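Local coordinates for protein FMN-dependent NADH:quinone oxidoreductase 1 (Bacillus anthracis, PDB 3U7I) that probably reduces electrophilic quinones with NADH by way of bound FMN, protecting against thiol-specific stress, and also cleaves the azo bond of aromatic azo compounds, at residues Ala172-Phe176 with Leu177-Asp181; Leu113-Tyr116 with Met117-Ile120; Ala191-Asp194 with Pro195-Leu199; Tyr203-Val206 with Glu207-Ala210; Ser63-Glu66 with Lys67-Asn70. All coordinates share one frame; numbering follows the deposited sequence.

Contact 1: Ala172-Phe176 with Leu177-Asp181; sequences AMFNF and LGIED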
loop_
_atom_site.group_PDB
_atom_site.type_symbol
_atom_site.label_atom_id
_atom_site.label_comp_id
_atom_site.label_asym_id
_atom_site.label_seq_id
_atom_site.Cartn_x
_atom_site.Cartn_y
_atom_site.Cartn_z
ATOM N N ALA C 172 0.143 -13.177 0.701
ATOM C CA ALA C 172 -0.753 -13.354 1.849
ATOM C C ALA C 172 -2.224 -13.176 1.477
ATOM O O ALA C 172 -3.057 -14.045 1.786
ATOM C CB ALA C 172 -0.370 -12.392 2.990
HETATM N N MSE C 173 -2.536 -12.051 0.826
HETATM C CA MSE C 173 -3.914 -11.729 0.468
HETATM C C MSE C 173 -4.466 -12.773 -0.488
HETATM O O MSE C 173 -5.581 -13.274 -0.310
HETATM C CB MSE C 173 -4.011 -10.345 -0.164
HETATM C CG MSE C 173 -3.692 -9.213 0.808
HETATM SE SE MSE C 173 -4.797 -9.214 2.420
HETATM C CE MSE C 173 -3.543 -10.002 3.673
ATOM N N PHE C 174 -3.684 -13.119 -1.505
ATOM C CA PHE C 174 -4.205 -14.059 -2.491
ATOM C C PHE C 174 -4.354 -15.452 -1.926
ATOM O O PHE C 174 -5.312 -16.145 -2.271
ATOM C CB PHE C 174 -3.453 -13.989 -3.823
ATOM C CG PHE C 174 -3.752 -12.727 -4.580
ATOM C CD1 PHE C 174 -4.919 -12.609 -5.311
ATOM C CD2 PHE C 174 -2.905 -11.630 -4.493
ATOM C CE1 PHE C 174 -5.216 -11.434 -5.979
ATOM C CE2 PHE C 174 -3.192 -10.455 -5.158
ATOM C CZ PHE C 174 -4.349 -10.353 -5.899
ATOM N N ASN C 175 -3.450 -15.840 -1.025
ATOM C CA ASN C 175 -3.585 -17.126 -0.340
ATOM C C ASN C 175 -4.848 -17.141 0.517
ATOM O O ASN C 175 -5.598 -18.128 0.555
ATOM C CB ASN C 175 -2.361 -17.465 0.505
ATOM C CG ASN C 175 -2.420 -18.886 1.050
ATOM O OD1 ASN C 175 -1.903 -19.823 0.434
ATOM N ND2 ASN C 175 -3.059 -19.052 2.204
ATOM N N PHE C 176 -5.084 -16.023 1.194
ATOM C CA PHE C 176 -6.320 -15.843 1.940
ATOM C C PHE C 176 -7.558 -16.058 1.057
ATOM O O PHE C 176 -8.468 -16.798 1.428
ATOM C CB PHE C 176 -6.353 -14.464 2.596
ATOM C CG PHE C 176 -7.682 -14.110 3.178
ATOM C CD1 PHE C 176 -8.228 -14.877 4.200
ATOM C CD2 PHE C 176 -8.384 -13.009 2.710
ATOM C CE1 PHE C 176 -9.461 -14.554 4.745
ATOM C CE2 PHE C 176 -9.617 -12.679 3.249
ATOM C CZ PHE C 176 -10.157 -13.456 4.268
ATOM N N LEU C 177 -7.593 -15.408 -0.105
ATOM C CA LEU C 177 -8.722 -15.536 -1.019
ATOM C C LEU C 177 -8.895 -16.970 -1.516
ATOM O O LEU C 177 -9.980 -17.352 -1.950
ATOM C CB LEU C 177 -8.579 -14.574 -2.210
ATOM C CG LEU C 177 -8.667 -13.082 -1.871
ATOM C CD1 LEU C 177 -8.724 -12.204 -3.136
ATOM C CD2 LEU C 177 -9.865 -12.807 -0.951
ATOM N N GLY C 178 -7.822 -17.756 -1.445
ATOM C CA GLY C 178 -7.837 -19.138 -1.901
ATOM C C GLY C 178 -6.870 -19.416 -3.041
ATOM O O GLY C 178 -6.736 -20.553 -3.506
ATOM N N ILE C 179 -6.199 -18.369 -3.505
ATOM C CA ILE C 179 -5.262 -18.498 -4.617
ATOM C C ILE C 179 -3.889 -18.885 -4.055
ATOM O O ILE C 179 -3.132 -18.045 -3.555
ATOM C CB ILE C 179 -5.234 -17.205 -5.495
ATOM C CG1 ILE C 179 -6.662 -16.838 -5.939
ATOM C CG2 ILE C 179 -4.294 -17.370 -6.683
ATOM C CD1 ILE C 179 -6.819 -15.436 -6.468
ATOM N N GLU C 180 -3.595 -20.177 -4.113
ATOM C CA GLU C 180 -2.431 -20.731 -3.444
ATOM C C GLU C 180 -1.288 -21.036 -4.400
ATOM O O GLU C 180 -0.148 -21.225 -3.970
ATOM C CB GLU C 180 -2.830 -21.981 -2.669
ATOM C CG GLU C 180 -3.884 -21.702 -1.617
ATOM C CD GLU C 180 -4.159 -22.892 -0.734
ATOM O OE1 GLU C 180 -4.006 -24.039 -1.213
ATOM O OE2 GLU C 180 -4.525 -22.678 0.442
ATOM N N ASP C 181 -1.600 -21.085 -5.693
ATOM C CA ASP C 181 -0.583 -21.249 -6.733
ATOM C C ASP C 181 -0.002 -19.877 -7.081
ATOM O O ASP C 181 -0.558 -19.136 -7.893
ATOM C CB ASP C 181 -1.187 -21.915 -7.974
ATOM C CG ASP C 181 -0.132 -22.335 -8.997
ATOM O OD1 ASP C 181 0.954 -21.723 -9.057
ATOM O OD2 ASP C 181 -0.403 -23.284 -9.757
HETATM O O HOH W 1 -6.451 -20.646 1.132
#

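Contact 2: Leu113-Tyr116 with Met117-Ile120; sequences LKDY and MDNI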
loop_
_atom_site.group_PDB
_atom_site.type_symbol
_atom_site.label_atom_id
_atom_site.label_comp_id
_atom_site.label_asym_id
_atom_site.label_seq_id
_atom_site.Cartn_x
_atom_site.Cartn_y
_atom_site.Cartn_z
ATOM N N LEU C 113 -2.530 -0.163 -6.698
ATOM C CA LEU C 113 -2.733 -1.600 -6.468
ATOM C C LEU C 113 -3.479 -1.839 -5.145
ATOM O O LEU C 113 -4.274 -2.777 -5.027
ATOM C CB LEU C 113 -1.409 -2.379 -6.510
ATOM C CG LEU C 113 -1.503 -3.905 -6.443
ATOM C CD1 LEU C 113 -2.517 -4.440 -7.450
ATOM C CD2 LEU C 113 -0.136 -4.550 -6.666
ATOM N N LYS C 114 -3.231 -0.984 -4.156
ATOM C CA LYS C 114 -4.045 -0.996 -2.940
ATOM C C LYS C 114 -5.508 -0.685 -3.268
ATOM O O LYS C 114 -6.403 -1.386 -2.798
ATOM C CB LYS C 114 -3.511 -0.019 -1.885
ATOM C CG LYS C 114 -4.295 -0.051 -0.567
ATOM C CD LYS C 114 -4.555 -1.492 -0.106
ATOM C CE LYS C 114 -5.038 -1.586 1.358
ATOM N NZ LYS C 114 -6.244 -0.770 1.668
ATOM N N ASP C 115 -5.756 0.353 -4.074
ATOM C CA ASP C 115 -7.118 0.669 -4.506
ATOM C C ASP C 115 -7.747 -0.532 -5.209
ATOM O O ASP C 115 -8.936 -0.819 -5.025
ATOM C CB ASP C 115 -7.146 1.853 -5.470
ATOM C CG ASP C 115 -6.862 3.162 -4.789
ATOM O OD1 ASP C 115 -7.025 3.240 -3.555
ATOM O OD2 ASP C 115 -6.496 4.118 -5.498
ATOM N N TYR C 116 -6.954 -1.219 -6.029
ATOM C CA TYR C 116 -7.463 -2.395 -6.731
ATOM C C TYR C 116 -7.823 -3.495 -5.729
ATOM O O TYR C 116 -8.870 -4.138 -5.857
ATOM C CB TYR C 116 -6.459 -2.905 -7.775
ATOM C CG TYR C 116 -6.986 -4.055 -8.609
ATOM C CD1 TYR C 116 -7.845 -3.829 -9.683
ATOM C CD2 TYR C 116 -6.632 -5.367 -8.315
ATOM C CE1 TYR C 116 -8.332 -4.897 -10.453
ATOM C CE2 TYR C 116 -7.119 -6.439 -9.072
ATOM C CZ TYR C 116 -7.957 -6.200 -10.133
ATOM O OH TYR C 116 -8.426 -7.273 -10.873
HETATM N N MSE C 117 -6.970 -3.709 -4.731
HETATM C CA MSE C 117 -7.280 -4.695 -3.699
HETATM C C MSE C 117 -8.593 -4.317 -3.026
HETATM O O MSE C 117 -9.388 -5.186 -2.682
HETATM C CB MSE C 117 -6.161 -4.806 -2.648
HETATM C CG MSE C 117 -4.790 -5.240 -3.193
HETATM SE SE MSE C 117 -4.838 -6.941 -4.125
HETATM C CE MSE C 117 -5.555 -8.039 -2.664
ATOM N N ASP C 118 -8.823 -3.017 -2.856
ATOM C CA ASP C 118 -10.040 -2.533 -2.195
ATOM C C ASP C 118 -11.314 -2.784 -3.032
ATOM O O ASP C 118 -12.433 -2.791 -2.499
ATOM C CB ASP C 118 -9.918 -1.045 -1.812
ATOM C CG ASP C 118 -8.891 -0.795 -0.717
ATOM O OD1 ASP C 118 -8.536 -1.750 0.025
ATOM O OD2 ASP C 118 -8.426 0.368 -0.601
ATOM N N ASN C 119 -11.131 -2.986 -4.337
ATOM C CA ASN C 119 -12.227 -3.307 -5.261
ATOM C C ASN C 119 -12.564 -4.803 -5.308
ATOM O O ASN C 119 -13.716 -5.181 -5.531
ATOM C CB ASN C 119 -11.883 -2.838 -6.676
ATOM C CG ASN C 119 -12.149 -1.358 -6.890
ATOM O OD1 ASN C 119 -13.172 -0.984 -7.461
ATOM N ND2 ASN C 119 -11.221 -0.508 -6.443
ATOM N N ILE C 120 -11.553 -5.650 -5.097
ATOM C CA ILE C 120 -11.719 -7.092 -5.278
ATOM C C ILE C 120 -11.832 -7.904 -3.977
ATOM O O ILE C 120 -12.273 -9.055 -4.003
ATOM C CB ILE C 120 -10.593 -7.681 -6.152
ATOM C CG1 ILE C 120 -9.256 -7.599 -5.413
ATOM C CG2 ILE C 120 -10.540 -6.965 -7.515
ATOM C CD1 ILE C 120 -8.194 -8.480 -5.993
HETATM O O HOH W 2 -6.957 1.964 0.855
HETATM O O HOH W 3 -8.843 2.809 -1.754
#

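Contact 3: Ala191-Asp194 with Pro195-Leu199; sequences AVLD and PTEVL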
loop_
_atom_site.group_PDB
_atom_site.type_symbol
_atom_site.label_atom_id
_atom_site.label_comp_id
_atom_site.label_asym_id
_atom_site.label_seq_id
_atom_site.Cartn_x
_atom_site.Cartn_y
_atom_site.Cartn_z
ATOM N N ALA C 191 19.599 -1.424 -10.005
ATOM C CA ALA C 191 20.453 -0.304 -9.612
ATOM C C ALA C 191 21.908 -0.725 -9.450
ATOM O O ALA C 191 22.799 0.125 -9.416
ATOM C CB ALA C 191 19.944 0.337 -8.336
ATOM N N VAL C 192 22.146 -2.033 -9.348
ATOM C CA VAL C 192 23.496 -2.545 -9.114
ATOM C C VAL C 192 23.958 -3.626 -10.084
ATOM O O VAL C 192 25.148 -3.925 -10.137
ATOM C CB VAL C 192 23.685 -3.084 -7.676
ATOM C CG1 VAL C 192 23.655 -1.941 -6.667
ATOM C CG2 VAL C 192 22.645 -4.154 -7.353
ATOM N N LEU C 193 23.033 -4.215 -10.838
ATOM C CA LEU C 193 23.386 -5.276 -11.790
ATOM C C LEU C 193 23.323 -4.797 -13.250
ATOM O O LEU C 193 22.737 -3.755 -13.552
ATOM C CB LEU C 193 22.502 -6.517 -11.582
ATOM C CG LEU C 193 22.532 -7.221 -10.216
ATOM C CD1 LEU C 193 21.460 -8.320 -10.145
ATOM C CD2 LEU C 193 23.910 -7.792 -9.922
ATOM N N ASP C 194 23.948 -5.557 -14.148
ATOM C CA ASP C 194 23.960 -5.236 -15.577
ATOM C C ASP C 194 22.560 -5.342 -16.179
ATOM O O ASP C 194 21.906 -6.376 -16.041
ATOM C CB ASP C 194 24.926 -6.170 -16.313
ATOM C CG ASP C 194 24.847 -6.029 -17.818
ATOM O OD1 ASP C 194 24.906 -4.890 -18.330
ATOM O OD2 ASP C 194 24.725 -7.071 -18.492
ATOM N N PRO C 195 22.096 -4.271 -16.854
ATOM C CA PRO C 195 20.744 -4.189 -17.423
ATOM C C PRO C 195 20.400 -5.370 -18.330
ATOM O O PRO C 195 19.264 -5.841 -18.332
ATOM C CB PRO C 195 20.788 -2.890 -18.238
ATOM C CG PRO C 195 21.806 -2.063 -17.563
ATOM C CD PRO C 195 22.861 -3.036 -17.097
ATOM N N THR C 196 21.377 -5.838 -19.097
ATOM C CA THR C 196 21.167 -6.989 -19.963
ATOM C C THR C 196 21.125 -8.282 -19.146
ATOM O O THR C 196 20.450 -9.239 -19.530
ATOM C CB THR C 196 22.249 -7.078 -21.056
ATOM O OG1 THR C 196 22.295 -5.840 -21.777
ATOM C CG2 THR C 196 21.939 -8.202 -22.019
ATOM N N GLU C 197 21.838 -8.297 -18.019
ATOM C CA GLU C 197 21.816 -9.432 -17.096
ATOM C C GLU C 197 20.453 -9.541 -16.418
ATOM O O GLU C 197 19.883 -10.631 -16.322
ATOM C CB GLU C 197 22.906 -9.295 -16.028
ATOM C CG GLU C 197 22.854 -10.388 -14.954
ATOM C CD GLU C 197 23.484 -9.968 -13.622
ATOM O OE1 GLU C 197 24.506 -9.238 -13.630
ATOM O OE2 GLU C 197 22.951 -10.372 -12.562
ATOM N N VAL C 198 19.932 -8.411 -15.947
ATOM C CA VAL C 198 18.607 -8.390 -15.330
ATOM C C VAL C 198 17.558 -8.895 -16.316
ATOM O O VAL C 198 16.821 -9.838 -16.022
ATOM C CB VAL C 198 18.210 -6.974 -14.837
ATOM C CG1 VAL C 198 16.830 -6.992 -14.205
ATOM C CG2 VAL C 198 19.230 -6.449 -13.852
ATOM N N LEU C 199 17.497 -8.260 -17.484
ATOM C CA LEU C 199 16.494 -8.594 -18.489
ATOM C C LEU C 199 16.548 -10.063 -18.883
ATOM O O LEU C 199 15.517 -10.730 -18.926
ATOM C CB LEU C 199 16.637 -7.693 -19.720
ATOM C CG LEU C 199 16.061 -6.281 -19.567
ATOM C CD1 LEU C 199 16.421 -5.420 -20.765
ATOM C CD2 LEU C 199 14.548 -6.326 -19.382
#

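Contact 4: Tyr203-Val206 with Glu207-Ala210; sequences YKEV and EEAA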
loop_
_atom_site.group_PDB
_atom_site.type_symbol
_atom_site.label_atom_id
_atom_site.label_comp_id
_atom_site.label_asym_id
_atom_site.label_seq_id
_atom_site.Cartn_x
_atom_site.Cartn_y
_atom_site.Cartn_z
ATOM N N TYR C 203 13.727 -12.781 -18.319
ATOM C CA TYR C 203 13.161 -13.393 -19.513
ATOM C C TYR C 203 13.097 -14.913 -19.373
ATOM O O TYR C 203 12.086 -15.529 -19.713
ATOM C CB TYR C 203 13.973 -13.035 -20.759
ATOM C CG TYR C 203 13.841 -11.596 -21.217
ATOM C CD1 TYR C 203 12.817 -10.778 -20.748
ATOM C CD2 TYR C 203 14.741 -11.058 -22.134
ATOM C CE1 TYR C 203 12.700 -9.457 -21.175
ATOM C CE2 TYR C 203 14.634 -9.747 -22.563
ATOM C CZ TYR C 203 13.616 -8.953 -22.084
ATOM O OH TYR C 203 13.524 -7.651 -22.519
ATOM N N LYS C 204 14.169 -15.522 -18.871
ATOM C CA LYS C 204 14.215 -16.977 -18.757
ATOM C C LYS C 204 13.177 -17.502 -17.774
ATOM O O LYS C 204 12.480 -18.482 -18.055
ATOM C CB LYS C 204 15.599 -17.470 -18.344
ATOM C CG LYS C 204 15.741 -18.988 -18.446
ATOM C CD LYS C 204 16.728 -19.533 -17.421
ATOM C CE LYS C 204 16.651 -21.053 -17.323
ATOM N NZ LYS C 204 17.351 -21.570 -16.105
ATOM N N GLU C 205 13.080 -16.853 -16.620
ATOM C CA GLU C 205 12.088 -17.226 -15.614
ATOM C C GLU C 205 10.644 -17.101 -16.098
ATOM O O GLU C 205 9.795 -17.935 -15.751
ATOM C CB GLU C 205 12.252 -16.372 -14.361
ATOM C CG GLU C 205 13.513 -16.622 -13.589
ATOM C CD GLU C 205 13.423 -16.040 -12.196
ATOM O OE1 GLU C 205 14.347 -15.292 -11.808
ATOM O OE2 GLU C 205 12.421 -16.327 -11.496
ATOM N N VAL C 206 10.350 -16.059 -16.875
ATOM C CA VAL C 206 8.974 -15.860 -17.333
ATOM C C VAL C 206 8.623 -16.759 -18.517
ATOM O O VAL C 206 7.443 -16.997 -18.794
ATOM C CB VAL C 206 8.649 -14.382 -17.655
ATOM C CG1 VAL C 206 8.634 -13.550 -16.370
ATOM C CG2 VAL C 206 9.633 -13.818 -18.670
ATOM N N GLU C 207 9.641 -17.253 -19.219
ATOM C CA GLU C 207 9.426 -18.317 -20.198
ATOM C C GLU C 207 9.003 -19.595 -19.478
ATOM O O GLU C 207 8.011 -20.225 -19.835
ATOM C CB GLU C 207 10.690 -18.578 -21.016
ATOM C CG GLU C 207 11.046 -17.476 -21.976
ATOM C CD GLU C 207 12.384 -17.720 -22.659
ATOM O OE1 GLU C 207 12.894 -18.861 -22.587
ATOM O OE2 GLU C 207 12.925 -16.766 -23.260
ATOM N N GLU C 208 9.768 -19.976 -18.465
ATOM C CA GLU C 208 9.440 -21.140 -17.657
ATOM C C GLU C 208 8.062 -21.010 -17.000
ATOM O O GLU C 208 7.334 -21.996 -16.889
ATOM C CB GLU C 208 10.530 -21.370 -16.607
ATOM C CG GLU C 208 11.884 -21.720 -17.209
ATOM C CD GLU C 208 13.047 -21.460 -16.259
ATOM O OE1 GLU C 208 13.023 -20.432 -15.540
ATOM O OE2 GLU C 208 13.992 -22.279 -16.238
ATOM N N ALA C 209 7.705 -19.797 -16.571
ATOM C CA ALA C 209 6.384 -19.531 -15.987
ATOM C C ALA C 209 5.271 -19.658 -17.022
ATOM O O ALA C 209 4.185 -20.158 -16.722
ATOM C CB ALA C 209 6.349 -18.144 -15.345
ATOM N N ALA C 210 5.549 -19.192 -18.240
ATOM C CA ALA C 210 4.611 -19.293 -19.356
ATOM C C ALA C 210 4.300 -20.753 -19.693
ATOM O O ALA C 210 3.137 -21.117 -19.881
ATOM C CB ALA C 210 5.163 -18.565 -20.577
HETATM O O HOH W 4 15.826 -20.133 -14.047
#

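Contact 5: Ser63-Glu66 with Lys67-Asn70; sequences SAWE and KQGN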
loop_
_atom_site.group_PDB
_atom_site.type_symbol
_atom_site.label_atom_id
_atom_site.label_comp_id
_atom_site.label_asym_id
_atom_site.label_seq_id
_atom_site.Cartn_x
_atom_site.Cartn_y
_atom_site.Cartn_z
ATOM N N SER C 63 -20.055 5.824 2.181
ATOM C CA SER C 63 -21.470 6.176 2.224
ATOM C C SER C 63 -22.325 5.197 1.397
ATOM O O SER C 63 -23.363 4.711 1.857
ATOM C CB SER C 63 -21.656 7.609 1.720
ATOM O OG SER C 63 -23.026 7.929 1.567
ATOM N N ALA C 64 -21.887 4.922 0.173
ATOM C CA ALA C 64 -22.578 3.996 -0.710
ATOM C C ALA C 64 -22.695 2.641 -0.032
ATOM O O ALA C 64 -23.771 2.035 0.007
ATOM C CB ALA C 64 -21.833 3.870 -2.022
ATOM N N TRP C 65 -21.578 2.174 0.514
ATOM C CA TRP C 65 -21.519 0.864 1.146
ATOM C C TRP C 65 -22.422 0.758 2.372
ATOM O O TRP C 65 -23.068 -0.265 2.592
ATOM C CB TRP C 65 -20.072 0.512 1.492
ATOM C CG TRP C 65 -19.287 0.039 0.298
ATOM C CD1 TRP C 65 -19.784 -0.261 -0.938
ATOM C CD2 TRP C 65 -17.873 -0.192 0.229
ATOM N NE1 TRP C 65 -18.770 -0.665 -1.774
ATOM C CE2 TRP C 65 -17.585 -0.633 -1.083
ATOM C CE3 TRP C 65 -16.821 -0.066 1.144
ATOM C CZ2 TRP C 65 -16.286 -0.952 -1.502
ATOM C CZ3 TRP C 65 -15.530 -0.387 0.723
ATOM C CH2 TRP C 65 -15.278 -0.823 -0.587
ATOM N N GLU C 66 -22.472 1.821 3.163
ATOM C CA GLU C 66 -23.318 1.840 4.347
ATOM C C GLU C 66 -24.793 1.782 3.970
ATOM O O GLU C 66 -25.581 1.098 4.626
ATOM C CB GLU C 66 -23.045 3.095 5.172
ATOM C CG GLU C 66 -23.876 3.190 6.430
ATOM C CD GLU C 66 -23.870 4.585 7.000
ATOM O OE1 GLU C 66 -23.942 5.549 6.203
ATOM O OE2 GLU C 66 -23.783 4.723 8.241
ATOM N N LYS C 67 -25.160 2.509 2.916
ATOM C CA LYS C 67 -26.534 2.513 2.418
ATOM C C LYS C 67 -26.925 1.149 1.843
ATOM O O LYS C 67 -28.016 0.640 2.107
ATOM C CB LYS C 67 -26.719 3.597 1.353
ATOM C CG LYS C 67 -26.549 5.018 1.863
ATOM C CD LYS C 67 -26.884 6.009 0.758
ATOM C CE LYS C 67 -26.783 7.446 1.231
ATOM N NZ LYS C 67 -26.933 8.392 0.091
ATOM N N GLN C 68 -26.034 0.557 1.054
ATOM C CA GLN C 68 -26.317 -0.744 0.466
ATOM C C GLN C 68 -26.605 -1.778 1.552
ATOM O O GLN C 68 -27.411 -2.691 1.356
ATOM C CB GLN C 68 -25.162 -1.201 -0.414
ATOM C CG GLN C 68 -25.051 -0.465 -1.735
ATOM C CD GLN C 68 -23.899 -0.982 -2.568
ATOM O OE1 GLN C 68 -22.801 -1.207 -2.054
ATOM N NE2 GLN C 68 -24.147 -1.205 -3.857
ATOM N N GLY C 69 -25.948 -1.626 2.697
ATOM C CA GLY C 69 -26.154 -2.516 3.825
ATOM C C GLY C 69 -27.440 -2.240 4.586
ATOM O O GLY C 69 -27.842 -3.036 5.438
ATOM N N ASN C 70 -28.082 -1.110 4.288
ATOM C CA ASN C 70 -29.360 -0.744 4.907
ATOM C C ASN C 70 -30.495 -0.751 3.888
ATOM O O ASN C 70 -31.559 -0.178 4.131
ATOM C CB ASN C 70 -29.285 0.645 5.554
ATOM C CG ASN C 70 -28.305 0.706 6.709
ATOM O OD1 ASN C 70 -28.113 -0.276 7.425
ATOM N ND2 ASN C 70 -27.680 1.867 6.899
#

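Contact 1: Ala172-Phe176 with Leu177-Asp181
Leu-177 N bonds to Met-173 O at 2.9 Å, continuing the alpha-helical pattern, and the chain then closes the helix with a Schellman motif. Gly-178, at phi 118°, is its C-prime residue: the chain turns back there, and Ile-179 N reaches Phe-174 O at 2.7 Å, while the inner bond from Gly-178 N to Asn-175 O is weak.

The reversal lays Ile-179 beside Phe-174, both side chains pointing the same way. CD1 of Ile-179 meets the edge of the phenyl ring near its plane, 3.6 Å from Phe-174 CD1. Leu-177 CD1 approaches the same ring obliquely. Phe-92 of helix 76-94 packs on both Phe-174 and Ile-179, with Met-144 of strand 143-149 also touching both, and the helix end is buried in the flavodoxin-like core just before strand 181-187. On another flank, Phe-176 meets Trp-159 of the second subunit.

Asn-175 lies on the more open, polar edge of the turn. Its CG is anti to the backbone N (chi1 -172°), which brings OD1 to 3.4 Å from Glu-180 CG. One water ties this edge together, donating to Asn-175 O at 2.7 Å and to Glu-180 OE2 at 2.9 Å.

Contact 2: Leu113-Tyr116 with Met117-Ile120
Tyr-116 and Ile-120, one turn apart near the C-terminal end of helix 111-120 of the flavodoxin-like fold, form the tightly packed side of this contact. Ile-120 CG2 sits over one face of the tyrosine ring, displaced toward its rim, in a CH-pi contact of 4.0 Å to the centroid of the Tyr-116 ring. With chi1 at 67°, Ile-120 CG1 lies between the backbone N and the carbonyl carbon, carrying CD1 to Tyr-116 CE2, while CG2 is anti to the carbonyl carbon. Phe-92 of helix 76-94 packs against both residues. Selenomethionine Met-117 turns its bent chain toward helix 165-177.

The other side is polar and watered, although still buried, at the dimer interface. Lys-114, bent at chi2 and chi4, brings NZ to 3.0 Å from Asp-118 OD1, using that oxygen's syn lone pair in a salt bridge; the second link, to OD2, is weak. Two waters donate to Asp-118 OD2, one also accepting from Lys-114 NZ and the other also donating to Asp-115 OD1. From the second subunit, His-105 O takes a bond from the lysine, while Asn-106 and Ser-111 bond to Asp-118 and Asp-115. These partners and the lysine would probably offset the repulsion between the two carboxylates.

Between these sides, Asn-119 ND2, which also bonds to Pro-55 O, donates to Asp-115 O at 2.7 Å; the acceptor lies in the amide plane, but the donor is 44° out of the carbonyl plane.

Contact 3: Ala191-Asp194 with Pro195-Leu199
Asp-194 O receives Val-198 N at 2.8 Å. Glu-197 N also approaches this oxygen, but the bond is weak and bent. The side chain of the same aspartate adds a second grip: OD2 accepts from Glu-197 N at 3.2 Å, again weakly. It can do so because CG stands anti to the backbone N (chi1 172°), which lays the carboxylate alongside Thr-196, the two side chains pointing the same way, and sets OD1 close to Pro-195 CD.

This is an N-cap: Asp-194 precedes the first turn of helix 195-214, the last helix of the flavodoxin-like fold, and Pro-195 occupies the first helical position, where its lack of an N-H costs no helical bond. A carboxylate here would probably also interact favourably with the positive end of the helix dipole.

One layer out, Leu-193 crosses Glu-197, with CD1 3.5 Å from Glu-197 OE2, and its CB touches Val-198 CG2 at 4.0 Å. Ile-153 packs on Leu-193, and Thr-190 on Val-198. The Val-198 side chain comes to about 4 Å from that of Val-22, a predicted FMN-binding residue, whereas Asp-194 and Thr-196 lie on the exposed surface.

Contact 4: Tyr203-Val206 with Glu207-Ala210
Lys-204 and Glu-208 meet through different first torsions. The lysine places CG anti to its backbone N (chi1 -170°) and runs extended from there; the glutamate turns CG beside its own N (chi1 -65°), and the carboxylate comes back over the preceding turn. Their ends cross at an angle, with Lys-204 CE 3.1 Å from Glu-208 OE2 and NZ 3.4 Å from the same oxygen, a salt bridge at the long end of the range. A water bridges the pair, accepting from Lys-204 NZ at 2.9 Å and donating to Glu-208 OE1. OE1 itself stands 3.3 Å from Glu-205 CA, so the carboxylate lies close against the helix backbone.

The neighbouring carboxylate behaves differently. Glu-207 CG passes 3.2 Å from Tyr-203 O, but its OE2 bonds to His-29 of helix 22-37, whose ring also stacks on Tyr-203. One imidazole thereby engages residues a turn apart.

Beneath these side chains the backbone continues its regular i to i+4 bonds, among them Glu-208 N to Lys-204 O. Val-206 packs on both helix 22-37 and Val-185 of strand 181-187, Ala-210 on the helix and Ala-209 on the strand. A largely charged outer side over an inner side with valine and alanine marks an amphipathic helix, here the C-terminal helix of a flavodoxin-like alpha/beta sandwich, covering the edge strand 181-187.

Contact 5: Ser63-Glu66 with Lys67-Asn70
Gln-68 N donates to Ala-64 O at 2.9 Å, and the side chain of the same glutamine folds back past that carbonyl, its CG 3.3 Å from Ala-64 O. From there Gln-68 OE1 reaches the edge of the Trp-65 indole, near the ring plane and 3.4 Å from Trp-65 CD1. Amide and indole planes are only 9° apart, so the two flat groups are nearly parallel, with the oxygen at the ring edge rather than stacked.

One residue earlier, Lys-67 N bonds to Ser-63 O at 3.0 Å, and the lysine chain, extended beyond CG, runs past the serine, CE 3.8 Å from Ser-63 OG. Both residues are directed to one acceptor group: Glu-78 takes a salt bridge from Lys-67 and a hydrogen bond from Ser-63. This joins the C-terminal part of helix 59-68 to helix 76-94 in the flavodoxin-like subunit, and between the two helices Ala-64 packs on Glu-78 and Thr-82.

Farther along, exposed Gly-69 N donates to Trp-65 O at 3.2 Å. Asn-70 N then closes a short turn on Lys-67 O at 2.8 Å. Asn-70 brings ND2 near Glu-66 O, but the angle there is poor for a bond; the amide nitrogen is instead bonded to Gln-72 in the following loop.

Along the chain the order is contact 5, contact 2, contact 1, contact 3 and contact 4, all within one flavodoxin-like fold built on a five-stranded parallel sheet. Contacts 1 and 2, with centres about 15 Å apart, touch through Met-173 and Phe-174 packed on Met-117, joining helices 165-177 and 111-120, and both reach the second subunit of the homodimer. Contact 5 lies farther out, on the same side of the chain's centre as contact 2, its Trp-65 meeting the backbone of Asp-118. Contacts 3 and 4 share helix 195-214, with centres about 17 Å apart, on the opposite side of the chain's centre from contacts 2 and 5. The dimer-facing helices and the C-terminal helix thus occupy separate regions.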